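Local coordinates for protein chlorella virus DNA ligase-adenylate (Chlorella virus, PDB 1FVI) that probably seals nicks in DNA as an ATP-dependent ligase, passing through an enzyme-adenylate intermediate in which AMP is covalently held, at residues A[96-101]-A[163-168]. The protein carries 1 engineered substitution. Numbering follows the deposited sequence.
Sequences WFDYVT and MIRKPD. With AMP (adenosine monophosphate), chain C.
Asp98 and Arg165 join the two strands by a buried salt bridge, with Arg165 NH1 donating to Asp98 OD2 at 3.0 Å. The N-H...O angle is 152°, the nitrogen comes from above the carboxylate plane, and the two flat groups stand 78° apart. A water completes the link, donating a hydrogen bond to Asp98 OD2 and accepting one from Arg165 NH2. The same NH2 lies 3.5 Å from Phe97 CD1, which sits at the edge of the guanidinium, the two planes being steeply inclined. Arginine suits this place because it is long enough, even with its chain bent at chi2 (-143°), to bridge backbones whose nearest CA atoms, those of Phe97 and Met163, are 10.6 Å apart. Adenine lies between the strands, in the nucleotide pocket of the adenylation domain of ATP-dependent ligases. Phe97 lays one face over the base, AMP N1 standing above the ring centre, and from the other strand Met163 brings CG to 3.4 Å from AMP C6; a flat ring and a flexible thioether chain both fit a flat base. Further out, a classic beta bulge opposite Asp64 lets the consecutive residues Phe97 and Asp98 both point toward strand 162-165. A carboxylate suits Asp98: OD1 accepts the backbone N-H of Tyr99 at 2.8 Å, which helps fix its rotation, while OD2 serves Arg165, the water and a second salt bridge from Arg111 of helix 108-121.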
ATOM      1  N   TRP A  96      -4.249  -1.103   9.383  1.00 20.43           N
ATOM      2  CA  TRP A  96      -4.674  -2.272  10.152  1.00 17.84           C
ATOM      3  C   TRP A  96      -5.263  -3.295   9.217  1.00 14.23           C
ATOM      4  O   TRP A  96      -6.383  -3.129   8.747  1.00 19.98           O
ATOM      5  CB  TRP A  96      -5.715  -1.809  11.172  1.00 25.25           C
ATOM      6  CG  TRP A  96      -6.192  -2.829  12.188  1.00 25.61           C
ATOM      7  CD1 TRP A  96      -5.636  -4.039  12.472  1.00 21.17           C
ATOM      8  CD2 TRP A  96      -7.366  -2.717  13.015  1.00 25.75           C
ATOM      9  NE1 TRP A  96      -6.398  -4.695  13.414  1.00 26.77           N
ATOM     10  CE2 TRP A  96      -7.465  -3.910  13.762  1.00 28.36           C
ATOM     11  CE3 TRP A  96      -8.348  -1.724  13.187  1.00 25.54           C
ATOM     12  CZ2 TRP A  96      -8.510  -4.149  14.667  1.00 23.29           C
ATOM     13  CZ3 TRP A  96      -9.389  -1.960  14.091  1.00 28.16           C
ATOM     14  CH2 TRP A  96      -9.456  -3.170  14.818  1.00 21.03           C
ATOM     15  N   PHE A  97      -4.511  -4.354   8.937  1.00 22.03           N
ATOM     16  CA  PHE A  97      -4.991  -5.369   8.008  1.00 18.10           C
ATOM     17  C   PHE A  97      -5.460  -6.717   8.562  1.00 25.95           C
ATOM     18  O   PHE A  97      -6.032  -7.520   7.814  1.00 24.41           O
ATOM     19  CB  PHE A  97      -4.000  -5.559   6.848  1.00 16.37           C
ATOM     20  CG  PHE A  97      -2.595  -5.888   7.273  1.00 21.06           C
ATOM     21  CD1 PHE A  97      -2.310  -7.081   7.967  1.00 23.68           C
ATOM     22  CD2 PHE A  97      -1.538  -5.070   6.884  1.00 15.13           C
ATOM     23  CE1 PHE A  97      -0.995  -7.456   8.254  1.00 16.98           C
ATOM     24  CE2 PHE A  97      -0.208  -5.429   7.161  1.00 19.29           C
ATOM     25  CZ  PHE A  97       0.069  -6.627   7.847  1.00 20.13           C
ATOM     26  N   ASP A  98      -5.213  -6.973   9.850  1.00 22.04           N
ATOM     27  CA  ASP A  98      -5.652  -8.221  10.460  1.00 21.18           C
ATOM     28  C   ASP A  98      -5.969  -8.053  11.939  1.00 19.89           C
ATOM     29  O   ASP A  98      -5.522  -7.103  12.577  1.00 16.08           O
ATOM     30  CB  ASP A  98      -4.639  -9.353  10.234  1.00 13.71           C
ATOM     31  CG  ASP A  98      -5.307 -10.713  10.060  1.00 19.02           C
ATOM     32  OD1 ASP A  98      -6.527 -10.840  10.312  1.00 22.73           O
ATOM     33  OD2 ASP A  98      -4.603 -11.668   9.669  1.00 25.28           O
ATOM     34  N   TYR A  99      -6.731  -9.005  12.465  1.00 26.66           N
ATOM     35  CA  TYR A  99      -7.197  -9.002  13.849  1.00 25.43           C
ATOM     36  C   TYR A  99      -7.451 -10.433  14.289  1.00 21.43           C
ATOM     37  O   TYR A  99      -8.433 -11.042  13.846  1.00 25.03           O
ATOM     38  CB  TYR A  99      -8.536  -8.251  13.906  1.00 24.35           C
ATOM     39  CG  TYR A  99      -9.118  -8.053  15.287  1.00 26.26           C
ATOM     40  CD1 TYR A  99      -8.300  -8.049  16.423  1.00 20.37           C
ATOM     41  CD2 TYR A  99     -10.478  -7.777  15.451  1.00 29.18           C
ATOM     42  CE1 TYR A  99      -8.816  -7.764  17.681  1.00 27.88           C
ATOM     43  CE2 TYR A  99     -11.005  -7.487  16.704  1.00 28.40           C
ATOM     44  CZ  TYR A  99     -10.165  -7.479  17.813  1.00 35.52           C
ATOM     45  OH  TYR A  99     -10.664  -7.152  19.050  1.00 40.21           O
ATOM     46  N   VAL A 100      -6.609 -10.969  15.167  1.00 25.94           N
ATOM     47  CA  VAL A 100      -6.847 -12.332  15.610  1.00 35.02           C
ATOM     48  C   VAL A 100      -7.952 -12.490  16.650  1.00 50.14           C
ATOM     49  O   VAL A 100      -8.744 -13.408  16.516  1.00 61.83           O
ATOM     50  CB  VAL A 100      -5.554 -13.098  15.987  1.00 38.11           C
ATOM     51  CG1 VAL A 100      -5.882 -14.449  16.687  1.00 28.65           C
ATOM     52  CG2 VAL A 100      -4.784 -13.405  14.719  1.00 28.43           C
ATOM     53  N   THR A 101      -8.053 -11.602  17.642  1.00 44.45           N
ATOM     54  CA  THR A 101      -9.119 -11.710  18.661  1.00 48.15           C
ATOM     55  C   THR A 101      -8.832 -12.876  19.623  1.00 45.94           C
ATOM     56  O   THR A 101      -8.524 -12.661  20.790  1.00 54.49           O
ATOM     57  CB  THR A 101     -10.560 -11.834  17.991  1.00 50.18           C
ATOM     58  OG1 THR A 101     -11.125 -10.534  17.800  1.00 61.02           O
ATOM     59  CG2 THR A 101     -11.529 -12.668  18.807  1.00 36.93           C
ATOM     60  N   MET A 163      -0.967  -7.670  -2.097  1.00 23.62           N
ATOM     61  CA  MET A 163      -0.952  -8.803  -1.172  1.00 22.73           C
ATOM     62  C   MET A 163      -2.243  -9.590  -1.391  1.00 19.03           C
ATOM     63  O   MET A 163      -3.333  -9.027  -1.327  1.00 28.27           O
ATOM     64  CB  MET A 163      -0.839  -8.326   0.281  1.00 14.13           C
ATOM     65  CG  MET A 163       0.417  -7.499   0.553  1.00 11.68           C
ATOM     66  SD  MET A 163       1.970  -8.336   0.206  1.00 21.01           S
ATOM     67  CE  MET A 163       1.989  -9.617   1.494  1.00 22.87           C
ATOM     68  N   ILE A 164      -2.093 -10.887  -1.656  1.00 19.63           N
ATOM     69  CA  ILE A 164      -3.200 -11.814  -1.928  1.00 20.65           C
ATOM     70  C   ILE A 164      -3.493 -12.826  -0.794  1.00 21.64           C
ATOM     71  O   ILE A 164      -2.582 -13.468  -0.253  1.00 19.38           O
ATOM     72  CB  ILE A 164      -2.907 -12.623  -3.219  1.00 19.22           C
ATOM     73  CG1 ILE A 164      -2.608 -11.667  -4.377  1.00 26.69           C
ATOM     74  CG2 ILE A 164      -4.098 -13.499  -3.573  1.00 17.81           C
ATOM     75  CD1 ILE A 164      -1.888 -12.304  -5.538  1.00 34.54           C
ATOM     76  N   ARG A 165      -4.777 -12.998  -0.485  1.00 17.40           N
ATOM     77  CA  ARG A 165      -5.193 -13.932   0.554  1.00 21.89           C
ATOM     78  C   ARG A 165      -6.430 -14.740   0.190  1.00 23.53           C
ATOM     79  O   ARG A 165      -7.384 -14.218  -0.408  1.00 23.58           O
ATOM     80  CB  ARG A 165      -5.506 -13.193   1.861  1.00 21.12           C
ATOM     81  CG  ARG A 165      -4.368 -12.402   2.475  1.00 24.45           C
ATOM     82  CD  ARG A 165      -4.414 -12.513   3.986  1.00 19.56           C
ATOM     83  NE  ARG A 165      -3.887 -11.331   4.663  1.00 18.93           N
ATOM     84  CZ  ARG A 165      -3.730 -11.230   5.986  1.00 20.87           C
ATOM     85  NH1 ARG A 165      -4.036 -12.245   6.789  1.00 18.66           N
ATOM     86  NH2 ARG A 165      -3.348 -10.081   6.522  1.00 18.32           N
ATOM     87  N   LYS A 166      -6.422 -16.025   0.547  1.00 27.03           N
ATOM     88  CA  LYS A 166      -7.614 -16.840   0.334  1.00 24.68           C
ATOM     89  C   LYS A 166      -8.547 -16.462   1.512  1.00 23.53           C
ATOM     90  O   LYS A 166      -8.085 -16.129   2.607  1.00 21.71           O
ATOM     91  CB  LYS A 166      -7.284 -18.345   0.272  1.00 14.58           C
ATOM     92  CG  LYS A 166      -6.854 -18.998   1.553  1.00 17.59           C
ATOM     93  CD  LYS A 166      -6.374 -20.415   1.244  1.00 26.04           C
ATOM     94  CE  LYS A 166      -6.312 -21.293   2.493  1.00 25.92           C
ATOM     95  NZ  LYS A 166      -5.667 -22.630   2.249  1.00 19.25           N
ATOM     96  N   PRO A 167      -9.858 -16.383   1.252  1.00 20.56           N
ATOM     97  CA  PRO A 167     -10.895 -16.028   2.223  1.00 23.05           C
ATOM     98  C   PRO A 167     -10.893 -16.857   3.495  1.00 24.98           C
ATOM     99  O   PRO A 167     -11.078 -16.334   4.592  1.00 27.50           O
ATOM    100  CB  PRO A 167     -12.176 -16.265   1.438  1.00 22.48           C
ATOM    101  CG  PRO A 167     -11.776 -15.989   0.045  1.00 22.16           C
ATOM    102  CD  PRO A 167     -10.453 -16.660  -0.065  1.00 23.31           C
ATOM    103  N   ASP A 168     -10.691 -18.157   3.331  1.00 27.12           N
ATOM    104  CA  ASP A 168     -10.695 -19.096   4.440  1.00 30.04           C
ATOM    105  C   ASP A 168      -9.363 -19.276   5.152  1.00 29.29           C
ATOM    106  O   ASP A 168      -9.259 -20.082   6.076  1.00 31.09           O
ATOM    107  CB  ASP A 168     -11.237 -20.455   3.976  1.00 31.96           C
ATOM    108  CG  ASP A 168     -10.401 -21.076   2.874  1.00 47.12           C
ATOM    109  OD1 ASP A 168     -10.016 -20.345   1.932  1.00 48.03           O
ATOM    110  OD2 ASP A 168     -10.137 -22.299   2.944  1.00 50.75           O
TER
HETATM  111  P   AMP C 501       7.798  -6.926  -0.026  1.00 23.67           P
HETATM  112  O1P AMP C 501       8.577  -8.024  -0.595  1.00 21.05           O
HETATM  113  O3P AMP C 501       8.975  -6.076   0.611  1.00 17.52           O
HETATM  114  O5' AMP C 501       7.053  -7.396   1.195  1.00 18.40           O
HETATM  115  C5' AMP C 501       6.312  -6.402   2.058  1.00 19.72           C
HETATM  116  C4' AMP C 501       6.235  -6.821   3.509  1.00 24.34           C
HETATM  117  O4' AMP C 501       5.187  -6.042   4.093  1.00 22.47           O
HETATM  118  C3' AMP C 501       5.852  -8.305   3.714  1.00 20.20           C
HETATM  119  O3' AMP C 501       6.527  -8.943   4.797  1.00 17.16           O
HETATM  120  C2' AMP C 501       4.401  -8.274   4.053  1.00 21.56           C
HETATM  121  O2' AMP C 501       4.078  -9.345   4.931  1.00 17.19           O
HETATM  122  C1' AMP C 501       4.168  -6.860   4.614  1.00 18.64           C
HETATM  123  N9  AMP C 501       2.890  -6.332   4.175  1.00 22.22           N
HETATM  124  C8  AMP C 501       2.722  -5.093   3.596  1.00 12.72           C
HETATM  125  N7  AMP C 501       1.469  -4.894   3.302  1.00 14.29           N
HETATM  126  C5  AMP C 501       0.762  -6.023   3.689  1.00 16.16           C
HETATM  127  C6  AMP C 501      -0.592  -6.385   3.628  1.00 12.79           C
HETATM  128  N6  AMP C 501      -1.543  -5.574   3.107  1.00 17.77           N
HETATM  129  N1  AMP C 501      -0.909  -7.597   4.117  1.00 19.40           N
HETATM  130  C2  AMP C 501       0.020  -8.379   4.618  1.00 11.23           C
HETATM  131  N3  AMP C 501       1.334  -8.170   4.740  1.00 15.01           N
HETATM  132  C4  AMP C 501       1.688  -6.945   4.253  1.00 17.68           C
HETATM  133  O   HOH W   1      -1.828 -10.762   9.162  1.00 24.10           O